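Glutathione S-transferase family protein (Pseudomonas putida, PDB 3LXZ) probably catalyses the conjugation of reduced glutathione to a wide range of hydrophobic electrophiles, both exogenous and endogenous. Local coordinates at residues N15-T27 with I66-L79. Numbering follows the deposited sequence.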
ATOM      1  N   ASN A  15     -15.820   5.321   2.054  1.00 15.40           N
ATOM      2  CA  ASN A  15     -16.775   4.614   2.918  1.00 15.77           C
ATOM      3  C   ASN A  15     -16.113   3.846   4.070  1.00 16.43           C
ATOM      4  O   ASN A  15     -16.665   3.738   5.178  1.00 16.77           O
ATOM      5  CB  ASN A  15     -17.753   3.766   2.084  1.00 15.71           C
ATOM      6  CG  ASN A  15     -18.818   4.622   1.406  1.00 15.62           C
ATOM      7  OD1 ASN A  15     -19.170   5.703   1.899  1.00 15.90           O
ATOM      8  ND2 ASN A  15     -19.338   4.145   0.281  1.00 16.01           N
HETATM    9  N   MSE A  16     -14.903   3.353   3.819  1.00 16.16           N
HETATM   10  CA  MSE A  16     -14.092   2.709   4.852  1.00 15.70           C
HETATM   11  C   MSE A  16     -13.773   3.660   5.997  1.00 15.79           C
HETATM   12  O   MSE A  16     -13.965   3.297   7.150  1.00 15.06           O
HETATM   13  CB  MSE A  16     -12.802   2.144   4.228  1.00 16.58           C
HETATM   14  CG  MSE A  16     -12.969   0.973   3.233  1.00 15.51           C
HETATM   15 SE   MSE A  16     -11.189   0.772   2.402  1.00 17.99          SE
HETATM   16  CE  MSE A  16     -11.668   0.097   0.596  1.00 17.95           C
ATOM     17  N   VAL A  17     -13.308   4.875   5.696  1.00 16.25           N
ATOM     18  CA  VAL A  17     -13.078   5.837   6.768  1.00 15.17           C
ATOM     19  C   VAL A  17     -14.386   6.220   7.453  1.00 15.59           C
ATOM     20  O   VAL A  17     -14.435   6.281   8.688  1.00 16.72           O
ATOM     21  CB  VAL A  17     -12.312   7.048   6.279  1.00 14.22           C
ATOM     22  CG1 VAL A  17     -12.069   8.026   7.457  1.00 14.29           C
ATOM     23  CG2 VAL A  17     -10.927   6.539   5.738  1.00 13.63           C
ATOM     24  N   LYS A  18     -15.418   6.480   6.655  1.00 15.35           N
ATOM     25  CA  LYS A  18     -16.728   6.860   7.185  1.00 15.39           C
ATOM     26  C   LYS A  18     -17.262   5.821   8.173  1.00 16.11           C
ATOM     27  O   LYS A  18     -17.713   6.192   9.291  1.00 14.21           O
ATOM     28  CB  LYS A  18     -17.687   7.111   6.032  1.00 15.08           C
ATOM     29  CG  LYS A  18     -19.117   7.506   6.402  1.00 16.88           C
ATOM     30  CD  LYS A  18     -19.795   8.100   5.148  1.00 16.00           C
ATOM     31  CE  LYS A  18     -21.271   8.454   5.366  1.00 15.73           C
ATOM     32  NZ  LYS A  18     -21.859   8.904   4.067  1.00 17.44           N
ATOM     33  N   LEU A  19     -17.168   4.528   7.818  1.00 15.95           N
ATOM     34  CA  LEU A  19     -17.599   3.493   8.758  1.00 17.46           C
ATOM     35  C   LEU A  19     -16.794   3.512  10.053  1.00 17.36           C
ATOM     36  O   LEU A  19     -17.361   3.320  11.130  1.00 17.68           O
ATOM     37  CB  LEU A  19     -17.573   2.108   8.124  1.00 16.68           C
ATOM     38  CG  LEU A  19     -18.161   0.940   8.925  1.00 18.80           C
ATOM     39  CD1 LEU A  19     -19.590   1.260   9.420  1.00 18.00           C
ATOM     40  CD2 LEU A  19     -18.151  -0.292   8.025  1.00 16.74           C
ATOM     41  N   ALA A  20     -15.469   3.748   9.955  1.00 17.36           N
ATOM     42  CA  ALA A  20     -14.603   3.743  11.142  1.00 17.32           C
ATOM     43  C   ALA A  20     -15.064   4.865  12.078  1.00 18.01           C
ATOM     44  O   ALA A  20     -15.200   4.646  13.281  1.00 18.08           O
ATOM     45  CB  ALA A  20     -13.122   3.964  10.743  1.00 17.11           C
ATOM     46  N   LEU A  21     -15.314   6.048  11.506  1.00 18.68           N
ATOM     47  CA  LEU A  21     -15.734   7.217  12.289  1.00 19.80           C
ATOM     48  C   LEU A  21     -17.091   6.939  12.944  1.00 20.30           C
ATOM     49  O   LEU A  21     -17.292   7.282  14.104  1.00 22.07           O
ATOM     50  CB  LEU A  21     -15.798   8.481  11.419  1.00 20.19           C
ATOM     51  CG  LEU A  21     -14.439   9.000  10.905  1.00 19.88           C
ATOM     52  CD1 LEU A  21     -14.604  10.019   9.803  1.00 22.53           C
ATOM     53  CD2 LEU A  21     -13.639   9.583  12.040  1.00 22.14           C
ATOM     54  N   LEU A  22     -18.009   6.333  12.193  1.00 20.84           N
ATOM     55  CA  LEU A  22     -19.362   6.025  12.725  1.00 21.36           C
ATOM     56  C   LEU A  22     -19.294   4.940  13.817  1.00 21.53           C
ATOM     57  O   LEU A  22     -19.967   5.049  14.854  1.00 20.90           O
ATOM     58  CB  LEU A  22     -20.286   5.613  11.574  1.00 21.18           C
ATOM     59  CG  LEU A  22     -20.848   6.715  10.678  1.00 22.31           C
ATOM     60  CD1 LEU A  22     -21.396   6.125   9.403  1.00 21.20           C
ATOM     61  CD2 LEU A  22     -21.927   7.564  11.400  1.00 26.22           C
ATOM     62  N   GLU A  23     -18.450   3.925  13.600  1.00 21.77           N
ATOM     63  CA  GLU A  23     -18.319   2.811  14.519  1.00 23.55           C
ATOM     64  C   GLU A  23     -17.767   3.335  15.840  1.00 23.47           C
ATOM     65  O   GLU A  23     -18.193   2.923  16.938  1.00 24.13           O
ATOM     66  CB  GLU A  23     -17.413   1.728  13.916  1.00 23.90           C
ATOM     67  CG  GLU A  23     -17.346   0.411  14.715  1.00 29.12           C
ATOM     68  CD  GLU A  23     -18.691  -0.344  14.816  1.00 32.02           C
ATOM     69  OE1 GLU A  23     -19.461  -0.374  13.843  1.00 32.38           O
ATOM     70  OE2 GLU A  23     -18.964  -0.921  15.888  1.00 35.12           O
ATOM     71  N   LYS A  24     -16.867   4.308  15.730  1.00 22.63           N
ATOM     72  CA  LYS A  24     -16.232   4.921  16.877  1.00 22.27           C
ATOM     73  C   LYS A  24     -17.068   6.047  17.544  1.00 22.69           C
ATOM     74  O   LYS A  24     -16.633   6.617  18.541  1.00 23.37           O
ATOM     75  CB  LYS A  24     -14.830   5.429  16.474  1.00 22.04           C
ATOM     76  CG  LYS A  24     -13.814   4.314  16.277  1.00 22.01           C
ATOM     77  CD  LYS A  24     -12.441   4.854  15.817  1.00 22.37           C
ATOM     78  CE  LYS A  24     -11.522   5.056  16.993  1.00 22.22           C
ATOM     79  NZ  LYS A  24     -11.024   3.742  17.504  1.00 21.63           N
ATOM     80  N   GLY A  25     -18.239   6.361  16.977  1.00 22.82           N
ATOM     81  CA  GLY A  25     -19.155   7.405  17.490  1.00 23.65           C
ATOM     82  C   GLY A  25     -18.516   8.778  17.462  1.00 24.54           C
ATOM     83  O   GLY A  25     -18.819   9.620  18.304  1.00 24.42           O
ATOM     84  N   LEU A  26     -17.631   9.008  16.487  1.00 23.83           N
ATOM     85  CA  LEU A  26     -16.924  10.292  16.350  1.00 24.84           C
ATOM     86  C   LEU A  26     -17.683  11.324  15.523  1.00 25.56           C
ATOM     87  O   LEU A  26     -18.354  10.989  14.535  1.00 25.57           O
ATOM     88  CB  LEU A  26     -15.521  10.069  15.757  1.00 24.43           C
ATOM     89  CG  LEU A  26     -14.624   9.150  16.582  1.00 23.46           C
ATOM     90  CD1 LEU A  26     -13.364   8.753  15.799  1.00 23.61           C
ATOM     91  CD2 LEU A  26     -14.250   9.837  17.902  1.00 26.80           C
ATOM     92  N   THR A  27     -17.568  12.590  15.921  1.00 26.45           N
ATOM     93  CA  THR A  27     -18.151  13.683  15.140  1.00 27.02           C
ATOM     94  C   THR A  27     -17.272  13.973  13.932  1.00 26.41           C
ATOM     95  O   THR A  27     -16.043  14.001  14.059  1.00 26.73           O
ATOM     96  CB  THR A  27     -18.245  14.978  15.975  1.00 27.40           C
ATOM     97  OG1 THR A  27     -19.005  14.717  17.148  1.00 28.85           O
ATOM     98  CG2 THR A  27     -18.935  16.080  15.172  1.00 29.29           C
ATOM     99  N   ILE A  66      -4.979   7.316   7.070  1.00 14.52           N
ATOM    100  CA  ILE A  66      -6.058   7.989   7.796  1.00 15.50           C
ATOM    101  C   ILE A  66      -6.601   7.134   8.959  1.00 15.19           C
ATOM    102  O   ILE A  66      -6.760   7.613  10.107  1.00 15.38           O
ATOM    103  CB  ILE A  66      -7.174   8.422   6.841  1.00 14.99           C
ATOM    104  CG1 ILE A  66      -6.688   9.557   5.972  1.00 15.36           C
ATOM    105  CG2 ILE A  66      -8.414   8.870   7.602  1.00 15.56           C
ATOM    106  CD1 ILE A  66      -7.497   9.696   4.646  1.00 15.14           C
ATOM    107  N   LEU A  67      -6.847   5.856   8.670  1.00 15.22           N
ATOM    108  CA  LEU A  67      -7.391   4.950   9.688  1.00 15.29           C
ATOM    109  C   LEU A  67      -6.420   4.783  10.874  1.00 15.91           C
ATOM    110  O   LEU A  67      -6.844   4.767  12.050  1.00 15.12           O
ATOM    111  CB  LEU A  67      -7.750   3.575   9.087  1.00 15.13           C
ATOM    112  CG  LEU A  67      -8.862   3.526   8.054  1.00 17.17           C
ATOM    113  CD1 LEU A  67      -8.967   2.125   7.455  1.00 17.47           C
ATOM    114  CD2 LEU A  67     -10.148   3.908   8.790  1.00 17.38           C
ATOM    115  N   ASP A  68      -5.117   4.704  10.582  1.00 16.65           N
ATOM    116  CA  ASP A  68      -4.112   4.586  11.624  1.00 16.98           C
ATOM    117  C   ASP A  68      -4.043   5.835  12.501  1.00 17.91           C
ATOM    118  O   ASP A  68      -3.938   5.705  13.734  1.00 19.42           O
ATOM    119  CB  ASP A  68      -2.728   4.317  11.029  1.00 17.88           C
ATOM    120  CG  ASP A  68      -2.466   2.841  10.752  1.00 20.52           C
ATOM    121  OD1 ASP A  68      -3.223   1.944  11.224  1.00 21.85           O
ATOM    122  OD2 ASP A  68      -1.465   2.591  10.040  1.00 22.01           O
ATOM    123  N   TYR A  69      -4.095   7.013  11.875  1.00 18.60           N
ATOM    124  CA  TYR A  69      -4.168   8.288  12.587  1.00 19.37           C
ATOM    125  C   TYR A  69      -5.402   8.341  13.469  1.00 19.50           C
ATOM    126  O   TYR A  69      -5.290   8.714  14.620  1.00 20.32           O
ATOM    127  CB  TYR A  69      -4.191   9.459  11.610  1.00 19.55           C
ATOM    128  CG  TYR A  69      -4.238  10.807  12.292  1.00 19.39           C
ATOM    129  CD1 TYR A  69      -3.101  11.392  12.826  1.00 19.48           C
ATOM    130  CD2 TYR A  69      -5.438  11.502  12.386  1.00 21.40           C
ATOM    131  CE1 TYR A  69      -3.158  12.659  13.445  1.00 20.08           C
ATOM    132  CE2 TYR A  69      -5.508  12.755  13.008  1.00 21.58           C
ATOM    133  CZ  TYR A  69      -4.355  13.319  13.528  1.00 23.00           C
ATOM    134  OH  TYR A  69      -4.424  14.557  14.123  1.00 25.93           O
ATOM    135  N   ILE A  70      -6.557   7.931  12.941  1.00 19.99           N
ATOM    136  CA  ILE A  70      -7.783   7.921  13.745  1.00 20.27           C
ATOM    137  C   ILE A  70      -7.668   7.028  14.989  1.00 20.96           C
ATOM    138  O   ILE A  70      -8.038   7.453  16.098  1.00 20.96           O
ATOM    139  CB  ILE A  70      -9.018   7.602  12.893  1.00 19.68           C
ATOM    140  CG1 ILE A  70      -9.311   8.738  11.930  1.00 20.83           C
ATOM    141  CG2 ILE A  70     -10.280   7.421  13.761  1.00 19.52           C
ATOM    142  CD1 ILE A  70     -10.368   8.372  10.866  1.00 21.79           C
ATOM    143  N   GLU A  71      -7.161   5.802  14.824  1.00 20.63           N
ATOM    144  CA  GLU A  71      -6.945   4.898  15.965  1.00 21.77           C
ATOM    145  C   GLU A  71      -6.114   5.507  17.110  1.00 22.10           C
ATOM    146  O   GLU A  71      -6.467   5.413  18.287  1.00 21.92           O
ATOM    147  CB  GLU A  71      -6.299   3.582  15.523  1.00 22.04           C
ATOM    148  CG  GLU A  71      -7.255   2.531  15.000  1.00 22.94           C
ATOM    149  CD  GLU A  71      -8.554   2.415  15.820  1.00 21.81           C
ATOM    150  OE1 GLU A  71      -9.561   2.907  15.295  1.00 22.45           O
ATOM    151  OE2 GLU A  71      -8.561   1.875  16.971  1.00 21.12           O
ATOM    152  N   GLN A  72      -5.001   6.119  16.708  1.00 21.70           N
ATOM    153  CA  GLN A  72      -4.014   6.706  17.559  1.00 23.05           C
ATOM    154  C   GLN A  72      -4.534   7.916  18.329  1.00 22.73           C
ATOM    155  O   GLN A  72      -4.206   8.087  19.502  1.00 24.24           O
ATOM    156  CB  GLN A  72      -2.888   7.182  16.647  1.00 23.27           C
ATOM    157  CG  GLN A  72      -1.809   7.898  17.338  1.00 28.61           C
ATOM    158  CD  GLN A  72      -0.635   7.029  17.432  1.00 36.36           C
ATOM    159  OE1 GLN A  72       0.349   7.206  16.685  1.00 37.65           O
ATOM    160  NE2 GLN A  72      -0.735   6.004  18.300  1.00 37.73           N
ATOM    161  N   THR A  73      -5.331   8.749  17.670  1.00 22.09           N
ATOM    162  CA  THR A  73      -5.648  10.072  18.201  1.00 22.30           C
ATOM    163  C   THR A  73      -7.057  10.203  18.766  1.00 22.84           C
ATOM    164  O   THR A  73      -7.323  11.113  19.554  1.00 22.95           O
ATOM    165  CB  THR A  73      -5.411  11.201  17.175  1.00 22.16           C
ATOM    166  OG1 THR A  73      -6.250  11.023  16.017  1.00 21.94           O
ATOM    167  CG2 THR A  73      -3.919  11.267  16.779  1.00 23.17           C
ATOM    168  N   GLN A  74      -7.951   9.293  18.397  1.00 23.03           N
ATOM    169  CA  GLN A  74      -9.366   9.512  18.697  1.00 24.12           C
ATOM    170  C   GLN A  74      -9.877   8.523  19.707  1.00 24.42           C
ATOM    171  O   GLN A  74      -9.383   7.388  19.764  1.00 25.56           O
ATOM    172  CB  GLN A  74     -10.245   9.440  17.436  1.00 23.52           C
ATOM    173  CG  GLN A  74      -9.820  10.375  16.270  1.00 25.32           C
ATOM    174  CD  GLN A  74      -9.885  11.861  16.623  1.00 27.64           C
ATOM    175  OE1 GLN A  74     -10.921  12.356  17.082  1.00 28.81           O
ATOM    176  NE2 GLN A  74      -8.775  12.581  16.396  1.00 26.04           N
ATOM    177  N   GLY A  75     -10.907   8.949  20.448  1.00 24.69           N
ATOM    178  CA  GLY A  75     -11.687   8.081  21.365  1.00 25.71           C
ATOM    179  C   GLY A  75     -12.610   7.095  20.674  1.00 25.93           C
ATOM    180  O   GLY A  75     -12.625   7.002  19.441  1.00 25.46           O
ATOM    181  N   GLY A  76     -13.383   6.345  21.460  1.00 25.10           N
ATOM    182  CA  GLY A  76     -14.327   5.396  20.886  1.00 25.06           C
ATOM    183  C   GLY A  76     -13.751   4.000  20.741  1.00 25.01           C
ATOM    184  O   GLY A  76     -12.564   3.777  20.958  1.00 25.35           O
ATOM    185  N   LYS A  77     -14.631   3.059  20.402  1.00 24.52           N
ATOM    186  CA  LYS A  77     -14.325   1.646  20.269  1.00 23.66           C
ATOM    187  C   LYS A  77     -12.973   1.407  19.580  1.00 22.60           C
ATOM    188  O   LYS A  77     -12.753   1.910  18.485  1.00 22.39           O
ATOM    189  CB  LYS A  77     -15.451   1.053  19.431  1.00 24.26           C
ATOM    190  CG  LYS A  77     -15.279  -0.383  18.985  1.00 26.61           C
ATOM    191  CD  LYS A  77     -16.623  -0.961  18.681  1.00 30.27           C
ATOM    192  CE  LYS A  77     -16.494  -2.164  17.767  1.00 31.91           C
ATOM    193  NZ  LYS A  77     -17.839  -2.758  17.533  1.00 33.16           N
ATOM    194  N   ALA A  78     -12.075   0.650  20.210  1.00 21.44           N
ATOM    195  CA  ALA A  78     -10.820   0.242  19.547  1.00 20.87           C
ATOM    196  C   ALA A  78     -11.103  -0.667  18.332  1.00 20.10           C
ATOM    197  O   ALA A  78     -11.980  -1.558  18.379  1.00 19.05           O
ATOM    198  CB  ALA A  78      -9.897  -0.458  20.528  1.00 21.15           C
ATOM    199  N   LEU A  79     -10.393  -0.400  17.238  1.00 19.48           N
ATOM    200  CA  LEU A  79     -10.506  -1.204  15.999  1.00 19.35           C
ATOM    201  C   LEU A  79      -9.202  -1.960  15.705  1.00 19.52           C
ATOM    202  O   LEU A  79      -8.919  -2.361  14.546  1.00 19.44           O
ATOM    203  CB  LEU A  79     -10.945  -0.355  14.796  1.00 19.38           C
ATOM    204  CG  LEU A  79     -12.283   0.401  14.915  1.00 20.04           C
ATOM    205  CD1 LEU A  79     -12.552   1.234  13.659  1.00 19.77           C
ATOM    206  CD2 LEU A  79     -13.402  -0.570  15.170  1.00 21.65           C
TER
HETATM  207  O   HOH W   1     -17.752   3.538  19.889  1.00 33.76           O
HETATM  208  O   HOH W   2      -8.868   5.070  19.314  1.00 35.98           O
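Val17, Ala20 and Leu21 of helix 12-23 pack against Ile66, Leu67 and Ile70 of helix 63-73 in the thioredoxin-like N-terminal domain of this glutathione transferase. The axes of segments 15-23 and 66-73 run nearly parallel, 12° apart, and approach to 10.5 Å. In the apolar layer, Ile70 CD1 touches both Val17 CG1 and Leu21 CD2, the latter at 3.7 Å. Leu67 reaches across with CD2, which meets Ala20 CB at 3.6 Å; Leu79 CD1 touches that same methyl. Leu67 also lies close to Thr63, a glutathione-binding residue, so this packing borders the glutathione site. Where the helices end, Leu26 follows the Schellman turn at Gly25 and lays CD1 against Gln74 CB and Ile70 CG2.

The polar part centres on Lys24, whose chain bends at chi3 and chi4, bringing its ammonium under the loop 74-79. NZ donates to Glu71 OE1 at 2.8 Å, a salt bridge on the syn side of the carboxylate, and to Lys77 O at 2.7 Å from above the carbonyl plane. A water accepts from NZ too and donates to Glu71 O. Glu71 is fixed from its other oxygen, since Leu79 N donates to OE2 in a bond nearly straight at the hydrogen (171°) but arriving from above the carboxylate plane. Replacing Lys24 with an alanine would probably leave the Glu71 carboxylate without its cation and Lys77 O without this donor.

Backbone contact is close at Gly76, whose CA makes a CH...O contact with Lys24 O; a side chain there would clash with that oxygen. At the outer margin, the extended Lys77 side chain reaches Glu23, whose OE1 bonds Asn195 ND2; Lys77 NZ forms a salt bridge with Glu23 OE2 at 2.7 Å, on the anti side, 33° out of the carboxylate plane.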